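PDB 6KHP: tryptophan decarboxylase 1 from Oryza sativa subsp. japonica, which catalyses the pyridoxal phosphate-dependent decarboxylation of L-tryptophan to tryptamine and of 5-hydroxy-L-tryptophan to serotonin in serotonin biosynthesis. Local coordinates for residues A[125-130]-A[378-383]. Sequence-based numbering, arbitrary orientation.
With TSS (2-(1H-indol-3-yl)ethanamine), chain D; PLP (pyridoxal-5'-phosphate), chain J.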
# COMPACT_ATOMS: atom_id res chain seq x y z
N VAL A 125 -27.15 13.79 16.02
CA VAL A 125 -26.45 15.02 16.38
C VAL A 125 -27.37 15.82 17.30
O VAL A 125 -28.33 16.44 16.85
CB VAL A 125 -26.08 15.86 15.15
CG1 VAL A 125 -25.23 17.05 15.57
CG2 VAL A 125 -25.37 14.99 14.08
N GLY A 126 -27.07 15.82 18.59
CA GLY A 126 -28.05 16.30 19.55
C GLY A 126 -27.88 17.73 20.03
O GLY A 126 -27.89 17.96 21.24
N PHE A 127 -27.76 18.69 19.11
CA PHE A 127 -27.53 20.07 19.53
C PHE A 127 -28.71 20.63 20.32
O PHE A 127 -28.51 21.40 21.26
CB PHE A 127 -27.22 20.97 18.33
CG PHE A 127 -27.88 20.55 17.03
CD1 PHE A 127 -29.24 20.74 16.82
CD2 PHE A 127 -27.13 20.02 16.00
CE1 PHE A 127 -29.85 20.39 15.62
CE2 PHE A 127 -27.71 19.66 14.79
CZ PHE A 127 -29.07 19.84 14.60
N THR A 128 -29.94 20.24 19.98
CA THR A 128 -31.13 20.57 20.74
C THR A 128 -31.80 19.29 21.23
O THR A 128 -31.53 18.19 20.73
CB THR A 128 -32.14 21.37 19.91
OG1 THR A 128 -32.53 20.60 18.76
CG2 THR A 128 -31.54 22.72 19.45
N TRP A 129 -32.68 19.45 22.23
CA TRP A 129 -33.51 18.33 22.66
C TRP A 129 -34.31 17.76 21.48
O TRP A 129 -34.33 16.55 21.26
CB TRP A 129 -34.43 18.76 23.81
CG TRP A 129 -35.44 17.69 24.25
CD1 TRP A 129 -35.28 16.77 25.25
CD2 TRP A 129 -36.75 17.45 23.71
NE1 TRP A 129 -36.39 15.97 25.36
CE2 TRP A 129 -37.31 16.37 24.42
CE3 TRP A 129 -37.49 18.05 22.68
CZ2 TRP A 129 -38.59 15.88 24.15
CZ3 TRP A 129 -38.77 17.56 22.41
CH2 TRP A 129 -39.30 16.48 23.15
N GLN A 130 -34.91 18.65 20.67
CA GLN A 130 -35.70 18.20 19.53
C GLN A 130 -34.87 17.42 18.52
O GLN A 130 -35.39 16.49 17.88
CB GLN A 130 -36.35 19.40 18.83
CG GLN A 130 -37.41 19.02 17.78
CD GLN A 130 -38.48 18.11 18.37
OE1 GLN A 130 -38.35 16.88 18.38
NE2 GLN A 130 -39.54 18.72 18.89
N VAL A 378 -18.90 24.48 23.74
CA VAL A 378 -18.37 25.38 22.72
C VAL A 378 -19.13 25.22 21.41
O VAL A 378 -19.56 26.20 20.79
CB VAL A 378 -16.86 25.15 22.52
CG1 VAL A 378 -16.34 25.98 21.35
CG2 VAL A 378 -16.10 25.52 23.78
N GLY A 379 -19.30 23.98 20.94
CA GLY A 379 -19.78 23.72 19.60
C GLY A 379 -21.30 23.59 19.52
O GLY A 379 -22.02 23.68 20.51
N VAL A 380 -21.78 23.33 18.30
CA VAL A 380 -23.20 23.09 18.07
C VAL A 380 -23.50 21.60 18.14
O VAL A 380 -24.21 21.14 19.05
CB VAL A 380 -23.64 23.67 16.72
CG1 VAL A 380 -25.17 23.58 16.57
CG2 VAL A 380 -23.14 25.11 16.58
N GLY A 381 -22.96 20.83 17.19
CA GLY A 381 -23.17 19.40 17.18
C GLY A 381 -22.55 18.70 18.38
O GLY A 381 -21.72 19.25 19.11
N ARG A 382 -22.99 17.45 18.59
CA ARG A 382 -22.47 16.60 19.65
C ARG A 382 -23.01 15.19 19.46
O ARG A 382 -24.15 15.00 19.04
CB ARG A 382 -22.85 17.12 21.05
CG ARG A 382 -24.36 17.25 21.29
CD ARG A 382 -24.70 18.34 22.32
NE ARG A 382 -23.85 18.24 23.50
CZ ARG A 382 -24.02 17.35 24.47
NH1 ARG A 382 -25.04 16.49 24.40
NH2 ARG A 382 -23.19 17.31 25.50
N ARG A 383 -22.16 14.21 19.79
CA ARG A 383 -22.48 12.80 19.77
C ARG A 383 -23.42 12.45 20.93
O ARG A 383 -23.55 13.19 21.90
CB ARG A 383 -21.22 11.95 19.94
CG ARG A 383 -20.42 11.68 18.70
CD ARG A 383 -19.11 10.98 19.09
NE ARG A 383 -19.39 9.69 19.73
CZ ARG A 383 -19.60 8.58 19.05
NH1 ARG A 383 -19.53 8.61 17.72
NH2 ARG A 383 -19.85 7.45 19.68
N1 TSS D . -26.79 23.68 12.53
CA TSS D . -25.75 22.66 12.59
CB TSS D . -26.17 21.34 11.96
CG TSS D . -25.07 20.32 12.31
CD1 TSS D . -24.22 20.75 13.33
NE1 TSS D . -23.29 19.77 13.54
CE2 TSS D . -23.55 18.73 12.66
CD2 TSS D . -24.66 19.07 11.90
CZ2 TSS D . -22.91 17.49 12.45
CH2 TSS D . -23.40 16.61 11.48
CZ3 TSS D . -24.51 16.96 10.71
CE3 TSS D . -25.15 18.17 10.92
N1 PLP J . -20.82 26.16 10.24
C2 PLP J . -21.47 25.59 9.17
C2A PLP J . -21.38 26.19 7.79
C3 PLP J . -22.20 24.42 9.37
O3 PLP J . -22.85 23.81 8.32
C4 PLP J . -22.28 23.85 10.63
C4A PLP J . -22.79 22.45 10.77
C5 PLP J . -21.64 24.44 11.71
C6 PLP J . -20.91 25.61 11.51
C5A PLP J . -21.77 23.80 13.07
O4P PLP J . -20.50 23.33 13.43
P PLP J . -20.19 22.52 14.78
O1P PLP J . -19.33 21.36 14.33
O2P PLP J . -19.46 23.47 15.70
O3P PLP J . -21.42 22.01 15.49
O HOH W 1 -27.55 16.08 23.10
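The carbonyl oxygen Arg382 O draws two groups of the 125-130 loop. Gly126 N donates to Arg382 O at 3.1 Å, a nearly straight bond (164° at the hydrogen) lying in the carbonyl plane. Val125 CA adds a longer CH...O contact. A water gives a second link between the loops: it donates to Gly126 O and accepts from Arg382 NH1 at 2.9 Å, in the plane of the guanidinium. Arg382 CD also lies 3.4 Å from Gly126 O. The rest of the guanidinium is fixed by Gln377 at NE and by a salt bridge from NH2 to Glu139.

Both loops line the active site of this group II decarboxylase, a fold type I PLP enzyme with its active sites at the dimer interface. Gly381 N donates to PLP O3P at 2.6 Å, and Thr175 and Ser176 of the second subunit also bind PLP. Val125 holds CG1 anti to its backbone N (chi1 -174°), placing it 3.5 Å from Gly381 CA. Its other methyl, CG2, meets tryptamine at CH2.

Phe127 CB packs on Val380 CG1 at 3.8 Å, and Gly381 CA lies at the ring edge. Phe127 CE2 reaches TSS CB at 3.6 Å and also touches TSS CG. The ring stacks edge-to-face with Phe103 of the second subunit. With an alanine in place of Phe127, both tryptamine carbons and Phe103 would probably lose this ring contact. Val380 CG2 turns instead to the cofactor, near PLP O3P and C5A.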